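Local coordinates for uncharacterized hypothetical protein (Bacteroides uniformis, PDB 4EIU), which is of unknown function but belongs to the DUF3823 family, whose N-terminal domain is grouped with the transthyretin-like folds, at residues Val134-Arg138 and Phe195-Gly200; Asp164-Phe168 and Val203-Ser207; Phe218-Arg224 and Trp238-Met244. All blocks are in the same frame, centred on the assembly; numbering follows the deposited sequence.

Interaction 1: residues Val134-Arg138 and Phe195-Gly200; sequences VRVTR and FEGLLG
V136 O takes the backbone N-H of G200 in a nearly straight bond (G200 N to V136 O 2.8 Å). Beside it, V136 CB rests 3.7 Å from F195 CZ; with CG1 anti to the backbone N (chi1 -180°), V136 sets that methyl near F195 CE2 and CG2 near CZ. Water 1 links V136 N to L198 O. The turn 195-200, with a short 3-10 segment at 196-198, lies just before strand 202-206, which pairs antiparallel with strand 129-138. L199 sends CD2 over V136 O and the CA of T137, while L199 CD1 approaches R138 NE (3.7 Å). T137 CG2 touches G200 CA. E196 starts away from the strand, but its bend at chi2 (-57°) swings the carboxylate back to R138. The two flat groups lie nearly coplanar, 24° apart, in a salt bridge from R138 NH2 to E196 OE2 of 2.7 Å, though the bond is bent and weak; water 2 joins R138 NE to E196 OE1. R135 runs alongside G200, whose O lies at the guanidinium edge, 3.7 Å from R135 NE. With an alanine here, G200 would probably lose the cover given by R135 CG and CD, and E118 its long, weak ion pair.

Interaction 2: residues Asp164-Phe168 and Val203-Ser207; sequences DIQFF and VTIQS
Between the two facing sheets of the C-terminal β-sandwich, I165 and F167 of strand 162-170 meet V203 and I205 of strand 202-206. The axes of the short strand segments come within 7.8 Å of each other, their directions 45° apart, and the contact is made by side chains pointing inward from both sheets. I165 and V203 reach toward each other tip to tip, I165 CD1 standing 3.9 Å from V203 CG1 and about as near to its CB. The other branch of I165, CG2, meets the end of I205 (I165 CG2 to I205 CD1 4.0 Å). That same I205 CD1 presses closest on F167, 3.6 Å from F167 CB. F167 holds its ring carbon CG anti to the backbone N (chi1 -174°), which lays the ring alongside strand 202-206: I205 CG2 sits over one face, 4.0 Å from F167 CG, and the backbone N of S207 lies at the edge, 3.8 Å from F167 CE2. I205 thus splits its branches, CD1 going to I165 CG2 and F167 CB while CG2 covers the ring. Q166, whose side chain leaves on the other face of its strand, gives NE2 to D164 OD2 at 2.7 Å, almost straight (164°). That oxygen also receives W238 NE1, and D164 OD1 pairs with R224. S207 OG is bonded to I130 N. Strand 162-170 runs between strands 186-189 and 216-225, strand 202-206 borders strand 129-138, and Y190 and F195 close over I165 from the loops.

Interaction 3: residues Phe218-Arg224 and Trp238-Met244; sequences FVRAAAR and WNYSEPM
F218 brings its CA close to M244 O, and the next residue, V219, pairs with M244 through two backbone bonds, V219 N to M244 O (2.8 Å) and M244 N to V219 O. Both side chains stand on the same face of the sheet, V219 CG2 touching selenomethionine M244 CB. R220, extended from CG to NE, aims NE straight at S241 O (R220 NE to S241 O 2.8 Å, 174°), with that oxygen in the guanidinium plane. One face of the guanidinium covers Y240 CB and CD1, the guanidinium and ring planes 32° apart and R220 CZ 3.5 Å from Y240 CD1. At A221 the serine hydroxyl serves as acceptor (A221 N to S241 OG 3.0 Å) and donates its own hydrogen bond to E242 O, while S241 N returns a bond to A221 O. Here the antiparallel register slips by one residue, and the S241 side chain helps bridge the slip. A222 then sets its CB over the Y240 face, 4.1 Å from the ring centroid, a CH-pi contact, with W238 CB beside it. A223 pairs with N239 by two backbone bonds. R224 turns its CG between the backbone N and the carbonyl carbon (chi1 63°), which lays the extended chain over W238: R224 CD stands 3.7 Å from the centroid of the W238 five-membered ring, a CH-pi contact, and R224 CZ is 3.6 Å from W238 CZ2. Strand 216-225 lies between strands 162-170 and 239-247, and A221 and A223 turn toward V134 and V136 of strand 129-138 across the sandwich.

Overall arrangement
Interactions 2 and 3 are buried, whereas interaction 1 is only partly so, with two bridging waters and a salt bridge between partly exposed R138 and E196. Interaction 3 works within the four-stranded sheet and is rich in backbone bonds; interaction 2 crosses between sheets and is almost wholly apolar; interaction 1 fixes a loop onto the three-stranded sheet by one backbone bond plus mixed side-chain contacts. Strands 129-138 and 202-206 tie interactions 1 and 2 together through V134 O to V203 N, and loop 195-200 meets strand 162-170 where F195 packs on I165. Strands 162-170 and 216-225 tie interaction 2 to 3, where Q166 N meets A222 O. The alanine face of interaction 3 backs strand 129-138 of interaction 1.

Interaction 1: residues Val134-Arg138 and Phe195-Gly200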
loop_
_atom_site.group_PDB
_atom_site.type_symbol
_atom_site.label_atom_id
_atom_site.label_comp_id
_atom_site.label_asym_id
_atom_site.label_seq_id
_atom_site.Cartn_x
_atom_site.Cartn_y
_atom_site.Cartn_z
ATOM N N VAL A 134 11.542 9.860 -9.835
ATOM C CA VAL A 134 10.602 9.484 -8.764
ATOM C C VAL A 134 10.763 10.428 -7.583
ATOM O O VAL A 134 11.897 10.749 -7.185
ATOM C CB VAL A 134 10.817 8.029 -8.271
ATOM C CG1 VAL A 134 9.871 7.698 -7.117
ATOM C CG2 VAL A 134 10.578 7.035 -9.402
ATOM N N ARG A 135 9.643 10.878 -7.012
ATOM C CA ARG A 135 9.709 11.713 -5.812
ATOM C C ARG A 135 9.003 11.022 -4.646
ATOM O O ARG A 135 7.808 10.771 -4.714
ATOM C CB ARG A 135 9.116 13.097 -6.062
ATOM C CG ARG A 135 9.285 14.024 -4.866
ATOM C CD ARG A 135 8.301 15.178 -4.864
ATOM N NE ARG A 135 8.785 16.222 -5.726
ATOM C CZ ARG A 135 8.204 16.700 -6.830
ATOM N NH1 ARG A 135 7.025 16.286 -7.278
ATOM N NH2 ARG A 135 8.832 17.648 -7.489
ATOM N N VAL A 136 9.747 10.723 -3.578
ATOM C CA VAL A 136 9.174 10.144 -2.359
ATOM C C VAL A 136 9.071 11.183 -1.240
ATOM O O VAL A 136 10.042 11.887 -0.912
ATOM C CB VAL A 136 9.981 8.922 -1.879
ATOM C CG1 VAL A 136 9.370 8.321 -0.598
ATOM C CG2 VAL A 136 10.065 7.884 -2.998
ATOM N N THR A 137 7.892 11.278 -0.641
ATOM C CA THR A 137 7.685 12.146 0.540
ATOM C C THR A 137 6.943 11.404 1.637
ATOM O O THR A 137 6.289 10.391 1.385
ATOM C CB THR A 137 6.899 13.442 0.182
ATOM O OG1 THR A 137 5.728 13.091 -0.552
ATOM C CG2 THR A 137 7.750 14.437 -0.665
ATOM N N ARG A 138 7.038 11.900 2.866
ATOM C CA ARG A 138 6.260 11.346 3.983
ATOM C C ARG A 138 4.758 11.514 3.758
ATOM O O ARG A 138 4.310 12.586 3.383
ATOM C CB ARG A 138 6.654 12.034 5.284
ATOM C CG ARG A 138 8.083 11.803 5.723
ATOM C CD ARG A 138 8.342 10.345 6.079
ATOM N NE ARG A 138 9.723 10.141 6.512
ATOM C CZ ARG A 138 10.246 8.940 6.762
ATOM N NH1 ARG A 138 9.502 7.873 6.669
ATOM N NH2 ARG A 138 11.512 8.797 7.136
ATOM N N PHE A 195 18.217 7.664 3.104
ATOM C CA PHE A 195 17.221 8.317 2.258
ATOM C C PHE A 195 16.720 9.686 2.742
ATOM O O PHE A 195 16.133 10.430 1.930
ATOM C CB PHE A 195 15.975 7.434 2.076
ATOM C CG PHE A 195 15.135 7.853 0.905
ATOM C CD1 PHE A 195 15.488 7.464 -0.379
ATOM C CD2 PHE A 195 14.032 8.683 1.073
ATOM C CE1 PHE A 195 14.753 7.882 -1.480
ATOM C CE2 PHE A 195 13.277 9.089 -0.018
ATOM C CZ PHE A 195 13.646 8.688 -1.296
ATOM N N GLU A 196 16.903 10.024 4.024
ATOM C CA GLU A 196 16.335 11.267 4.590
ATOM C C GLU A 196 16.604 12.498 3.741
ATOM O O GLU A 196 15.703 13.290 3.482
ATOM C CB GLU A 196 16.843 11.534 6.017
ATOM C CG GLU A 196 16.225 10.676 7.098
ATOM C CD GLU A 196 14.699 10.779 7.164
ATOM O OE1 GLU A 196 14.157 11.887 7.398
ATOM O OE2 GLU A 196 14.031 9.743 6.968
ATOM N N GLY A 197 17.848 12.672 3.308
ATOM C CA GLY A 197 18.192 13.794 2.439
ATOM C C GLY A 197 17.543 13.784 1.059
ATOM O O GLY A 197 17.594 14.781 0.359
ATOM N N LEU A 198 16.935 12.664 0.652
ATOM C CA LEU A 198 16.286 12.557 -0.662
ATOM C C LEU A 198 14.765 12.730 -0.609
ATOM O O LEU A 198 14.113 12.778 -1.655
ATOM C CB LEU A 198 16.642 11.216 -1.336
ATOM C CG LEU A 198 18.111 10.945 -1.664
ATOM C CD1 LEU A 198 18.352 9.506 -2.093
ATOM C CD2 LEU A 198 18.624 11.899 -2.736
ATOM N N LEU A 199 14.187 12.813 0.596
ATOM C CA LEU A 199 12.759 13.072 0.723
ATOM C C LEU A 199 12.404 14.366 0.030
ATOM O O LEU A 199 13.050 15.370 0.238
ATOM C CB LEU A 199 12.307 13.110 2.193
ATOM C CG LEU A 199 12.216 11.756 2.883
ATOM C CD1 LEU A 199 12.191 11.977 4.395
ATOM C CD2 LEU A 199 11.005 10.921 2.449
ATOM N N GLY A 200 11.403 14.326 -0.845
ATOM C CA GLY A 200 10.956 15.515 -1.541
ATOM C C GLY A 200 11.837 15.947 -2.704
ATOM O O GLY A 200 11.522 16.938 -3.322
HETATM O O HOH W 1 12.277 11.459 -3.284
HETATM O O HOH W 2 11.332 12.219 7.718
#

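Interaction 2: residues Asp164-Phe168 and Val203-Ser207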
loop_
_atom_site.group_PDB
_atom_site.type_symbol
_atom_site.label_atom_id
_atom_site.label_comp_id
_atom_site.label_asym_id
_atom_site.label_seq_id
_atom_site.Cartn_x
_atom_site.Cartn_y
_atom_site.Cartn_z
ATOM N N ASP A 164 13.890 1.466 0.439
ATOM C CA ASP A 164 14.065 1.211 -0.992
ATOM C C ASP A 164 13.061 1.943 -1.857
ATOM O O ASP A 164 12.010 2.329 -1.364
ATOM C CB ASP A 164 14.011 -0.303 -1.310
ATOM C CG ASP A 164 12.707 -0.970 -0.884
ATOM O OD1 ASP A 164 12.620 -1.378 0.283
ATOM O OD2 ASP A 164 11.805 -1.131 -1.737
ATOM N N ILE A 165 13.426 2.140 -3.132
ATOM C CA ILE A 165 12.508 2.526 -4.190
ATOM C C ILE A 165 12.490 1.408 -5.220
ATOM O O ILE A 165 13.533 0.859 -5.570
ATOM C CB ILE A 165 12.928 3.813 -4.921
ATOM C CG1 ILE A 165 12.721 5.030 -4.014
ATOM C CG2 ILE A 165 12.128 3.975 -6.229
ATOM C CD1 ILE A 165 13.394 6.301 -4.510
ATOM N N GLN A 166 11.306 1.085 -5.726
ATOM C CA GLN A 166 11.179 0.085 -6.791
ATOM C C GLN A 166 10.691 0.788 -8.025
ATOM O O GLN A 166 9.859 1.700 -7.920
ATOM C CB GLN A 166 10.152 -0.987 -6.409
ATOM C CG GLN A 166 10.442 -1.685 -5.089
ATOM C CD GLN A 166 11.722 -2.473 -5.135
ATOM O OE1 GLN A 166 11.972 -3.193 -6.108
ATOM N NE2 GLN A 166 12.546 -2.357 -4.084
ATOM N N PHE A 167 11.201 0.350 -9.181
ATOM C CA PHE A 167 10.701 0.739 -10.478
ATOM C C PHE A 167 10.199 -0.546 -11.137
ATOM O O PHE A 167 10.973 -1.322 -11.692
ATOM C CB PHE A 167 11.822 1.426 -11.248
ATOM C CG PHE A 167 11.422 2.023 -12.559
ATOM C CD1 PHE A 167 10.327 2.854 -12.671
ATOM C CD2 PHE A 167 12.208 1.807 -13.688
ATOM C CE1 PHE A 167 10.003 3.434 -13.884
ATOM C CE2 PHE A 167 11.885 2.383 -14.897
ATOM C CZ PHE A 167 10.771 3.189 -14.998
ATOM N N PHE A 168 8.898 -0.804 -10.967
ATOM C CA PHE A 168 8.265 -1.994 -11.493
ATOM C C PHE A 168 7.957 -1.767 -12.968
ATOM O O PHE A 168 7.443 -0.721 -13.357
ATOM C CB PHE A 168 6.982 -2.337 -10.735
ATOM C CG PHE A 168 7.201 -2.765 -9.303
ATOM C CD1 PHE A 168 7.958 -3.892 -9.002
ATOM C CD2 PHE A 168 6.598 -2.072 -8.254
ATOM C CE1 PHE A 168 8.133 -4.300 -7.679
ATOM C CE2 PHE A 168 6.775 -2.467 -6.931
ATOM C CZ PHE A 168 7.524 -3.590 -6.642
ATOM N N VAL A 203 14.508 11.484 -7.523
ATOM C CA VAL A 203 15.463 10.377 -7.591
ATOM C C VAL A 203 15.364 9.749 -8.993
ATOM O O VAL A 203 14.272 9.406 -9.464
ATOM C CB VAL A 203 15.173 9.313 -6.504
ATOM C CG1 VAL A 203 16.103 8.110 -6.640
ATOM C CG2 VAL A 203 15.240 9.917 -5.099
ATOM N N THR A 204 16.504 9.614 -9.662
ATOM C CA THR A 204 16.565 8.982 -10.978
ATOM C C THR A 204 16.667 7.482 -10.789
ATOM O O THR A 204 17.512 7.007 -10.020
ATOM C CB THR A 204 17.793 9.409 -11.763
ATOM O OG1 THR A 204 17.822 10.839 -11.839
ATOM C CG2 THR A 204 17.760 8.803 -13.180
ATOM N N ILE A 205 15.818 6.749 -11.499
ATOM C CA ILE A 205 15.884 5.296 -11.529
ATOM C C ILE A 205 15.746 4.779 -12.977
ATOM O O ILE A 205 15.111 5.433 -13.807
ATOM C CB ILE A 205 14.843 4.696 -10.577
ATOM C CG1 ILE A 205 15.047 3.182 -10.438
ATOM C CG2 ILE A 205 13.427 5.074 -11.007
ATOM C CD1 ILE A 205 14.450 2.612 -9.175
ATOM N N GLN A 206 16.362 3.620 -13.242
ATOM C CA GLN A 206 16.493 3.032 -14.565
ATOM C C GLN A 206 16.087 1.578 -14.570
ATOM O O GLN A 206 16.441 0.830 -13.648
ATOM C CB GLN A 206 17.956 3.089 -15.014
ATOM C CG GLN A 206 18.242 4.156 -16.038
ATOM C CD GLN A 206 19.613 3.983 -16.656
ATOM O OE1 GLN A 206 20.553 4.616 -16.236
ATOM N NE2 GLN A 206 19.727 3.097 -17.636
ATOM N N SER A 207 15.380 1.175 -15.628
ATOM C CA SER A 207 15.032 -0.231 -15.835
ATOM C C SER A 207 16.304 -1.066 -16.031
ATOM O O SER A 207 17.374 -0.534 -16.289
ATOM C CB SER A 207 14.092 -0.395 -17.049
ATOM O OG SER A 207 14.768 -0.214 -18.293
#

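Interaction 3: residues Phe218-Arg224 and Trp238-Met244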
loop_
_atom_site.group_PDB
_atom_site.type_symbol
_atom_site.label_atom_id
_atom_site.label_comp_id
_atom_site.label_asym_id
_atom_site.label_seq_id
_atom_site.Cartn_x
_atom_site.Cartn_y
_atom_site.Cartn_z
ATOM N N PHE A 218 4.177 -1.012 -19.061
ATOM C CA PHE A 218 3.677 -0.129 -17.996
ATOM C C PHE A 218 4.686 -0.088 -16.869
ATOM O O PHE A 218 5.251 -1.134 -16.511
ATOM C CB PHE A 218 2.325 -0.605 -17.516
ATOM C CG PHE A 218 1.278 -0.572 -18.596
ATOM C CD1 PHE A 218 1.139 -1.639 -19.472
ATOM C CD2 PHE A 218 0.468 0.543 -18.766
ATOM C CE1 PHE A 218 0.203 -1.606 -20.496
ATOM C CE2 PHE A 218 -0.484 0.577 -19.778
ATOM C CZ PHE A 218 -0.618 -0.497 -20.639
ATOM N N VAL A 219 4.930 1.118 -16.350
ATOM C CA VAL A 219 5.926 1.345 -15.289
ATOM C C VAL A 219 5.292 2.005 -14.073
ATOM O O VAL A 219 4.293 2.722 -14.180
ATOM C CB VAL A 219 7.113 2.219 -15.766
ATOM C CG1 VAL A 219 7.725 1.654 -17.035
ATOM C CG2 VAL A 219 6.676 3.661 -15.966
ATOM N N ARG A 220 5.873 1.767 -12.906
ATOM C CA ARG A 220 5.296 2.277 -11.675
ATOM C C ARG A 220 6.358 2.338 -10.578
ATOM O O ARG A 220 7.208 1.450 -10.494
ATOM C CB ARG A 220 4.184 1.355 -11.233
ATOM C CG ARG A 220 3.155 1.973 -10.316
ATOM C CD ARG A 220 2.050 0.963 -10.077
ATOM N NE ARG A 220 1.040 1.456 -9.152
ATOM C CZ ARG A 220 0.146 0.694 -8.518
ATOM N NH1 ARG A 220 0.109 -0.622 -8.684
ATOM N NH2 ARG A 220 -0.718 1.259 -7.671
ATOM N N ALA A 221 6.282 3.373 -9.748
ATOM C CA ALA A 221 7.219 3.548 -8.633
ATOM C C ALA A 221 6.574 3.117 -7.354
ATOM O O ALA A 221 5.341 3.153 -7.210
ATOM C CB ALA A 221 7.709 4.987 -8.547
ATOM N N ALA A 222 7.409 2.640 -6.433
ATOM C CA ALA A 222 6.971 2.255 -5.128
ATOM C C ALA A 222 8.089 2.518 -4.144
ATOM O O ALA A 222 9.251 2.515 -4.531
ATOM C CB ALA A 222 6.547 0.785 -5.089
ATOM N N ALA A 223 7.718 2.782 -2.887
ATOM C CA ALA A 223 8.707 2.977 -1.796
ATOM C C ALA A 223 8.089 2.513 -0.470
ATOM O O ALA A 223 6.845 2.453 -0.305
ATOM C CB ALA A 223 9.173 4.399 -1.723
ATOM N N ARG A 224 8.949 2.057 0.427
ATOM C CA ARG A 224 8.472 1.609 1.721
ATOM C C ARG A 224 9.437 1.972 2.830
ATOM O O ARG A 224 10.594 2.358 2.578
ATOM C CB ARG A 224 8.229 0.116 1.685
ATOM C CG ARG A 224 9.476 -0.706 1.420
ATOM C CD ARG A 224 9.174 -2.173 1.500
ATOM N NE ARG A 224 10.308 -2.951 1.031
ATOM C CZ ARG A 224 10.361 -4.272 1.012
ATOM N NH1 ARG A 224 9.331 -4.998 1.398
ATOM N NH2 ARG A 224 11.462 -4.873 0.567
ATOM N N TRP A 238 4.705 -1.566 0.393
ATOM C CA TRP A 238 4.913 -0.360 -0.423
ATOM C C TRP A 238 3.742 0.553 -0.544
ATOM O O TRP A 238 2.570 0.133 -0.736
ATOM C CB TRP A 238 5.380 -0.742 -1.833
ATOM C CG TRP A 238 6.751 -1.353 -1.910
ATOM C CD1 TRP A 238 7.985 -0.735 -1.727
ATOM C CD2 TRP A 238 7.073 -2.748 -2.189
ATOM N NE1 TRP A 238 9.005 -1.621 -1.903
ATOM C CE2 TRP A 238 8.530 -2.838 -2.191
ATOM C CE3 TRP A 238 6.322 -3.879 -2.517
ATOM C CZ2 TRP A 238 9.185 -4.024 -2.431
ATOM C CZ3 TRP A 238 7.000 -5.079 -2.748
ATOM C CH2 TRP A 238 8.388 -5.147 -2.696
ATOM N N ASN A 239 4.073 1.845 -0.532
ATOM C CA ASN A 239 3.242 2.865 -1.177
ATOM C C ASN A 239 3.623 3.019 -2.647
ATOM O O ASN A 239 4.770 2.789 -3.023
ATOM C CB ASN A 239 3.326 4.205 -0.459
ATOM C CG ASN A 239 2.728 4.130 0.942
ATOM O OD1 ASN A 239 3.468 4.144 1.917
ATOM N ND2 ASN A 239 1.412 4.023 1.035
ATOM N N TYR A 240 2.631 3.377 -3.463
ATOM C CA TYR A 240 2.742 3.295 -4.901
ATOM C C TYR A 240 2.339 4.579 -5.591
ATOM O O TYR A 240 1.428 5.272 -5.139
ATOM C CB TYR A 240 1.792 2.205 -5.440
ATOM C CG TYR A 240 2.277 0.763 -5.369
ATOM C CD1 TYR A 240 2.954 0.197 -6.438
ATOM C CD2 TYR A 240 1.969 -0.057 -4.284
ATOM C CE1 TYR A 240 3.369 -1.125 -6.410
ATOM C CE2 TYR A 240 2.399 -1.367 -4.247
ATOM C CZ TYR A 240 3.058 -1.907 -5.355
ATOM O OH TYR A 240 3.457 -3.238 -5.332
ATOM N N SER A 241 2.989 4.833 -6.732
ATOM C CA SER A 241 2.569 5.850 -7.673
ATOM C C SER A 241 1.451 5.348 -8.572
ATOM O O SER A 241 1.042 4.185 -8.506
ATOM C CB SER A 241 3.746 6.279 -8.533
ATOM O OG SER A 241 4.025 5.312 -9.539
ATOM N N GLU A 242 0.965 6.242 -9.416
ATOM C CA GLU A 242 0.118 5.845 -10.529
ATOM C C GLU A 242 0.998 5.150 -11.563
ATOM O O GLU A 242 2.191 5.483 -11.669
ATOM C CB GLU A 242 -0.552 7.054 -11.168
ATOM C CG GLU A 242 -1.686 7.649 -10.347
ATOM C CD GLU A 242 -2.127 8.984 -10.918
ATOM O OE1 GLU A 242 -2.575 9.012 -12.084
ATOM O OE2 GLU A 242 -1.983 10.016 -10.227
ATOM N N PRO A 243 0.435 4.167 -12.294
ATOM C CA PRO A 243 1.175 3.600 -13.432
ATOM C C PRO A 243 1.286 4.583 -14.588
ATOM O O PRO A 243 0.519 5.537 -14.671
ATOM C CB PRO A 243 0.344 2.376 -13.837
ATOM C CG PRO A 243 -1.017 2.623 -13.325
ATOM C CD PRO A 243 -0.878 3.514 -12.110
HETATM N N MSE A 244 2.261 4.360 -15.465
HETATM C CA MSE A 244 2.387 5.121 -16.682
HETATM C C MSE A 244 2.721 4.172 -17.820
HETATM O O MSE A 244 3.456 3.188 -17.638
HETATM C CB MSE A 244 3.462 6.192 -16.548
HETATM C CG MSE A 244 3.119 7.284 -15.546
HETATM SE SE MSE A 244 4.475 8.661 -15.588
HETATM C CE MSE A 244 3.941 9.767 -17.076
#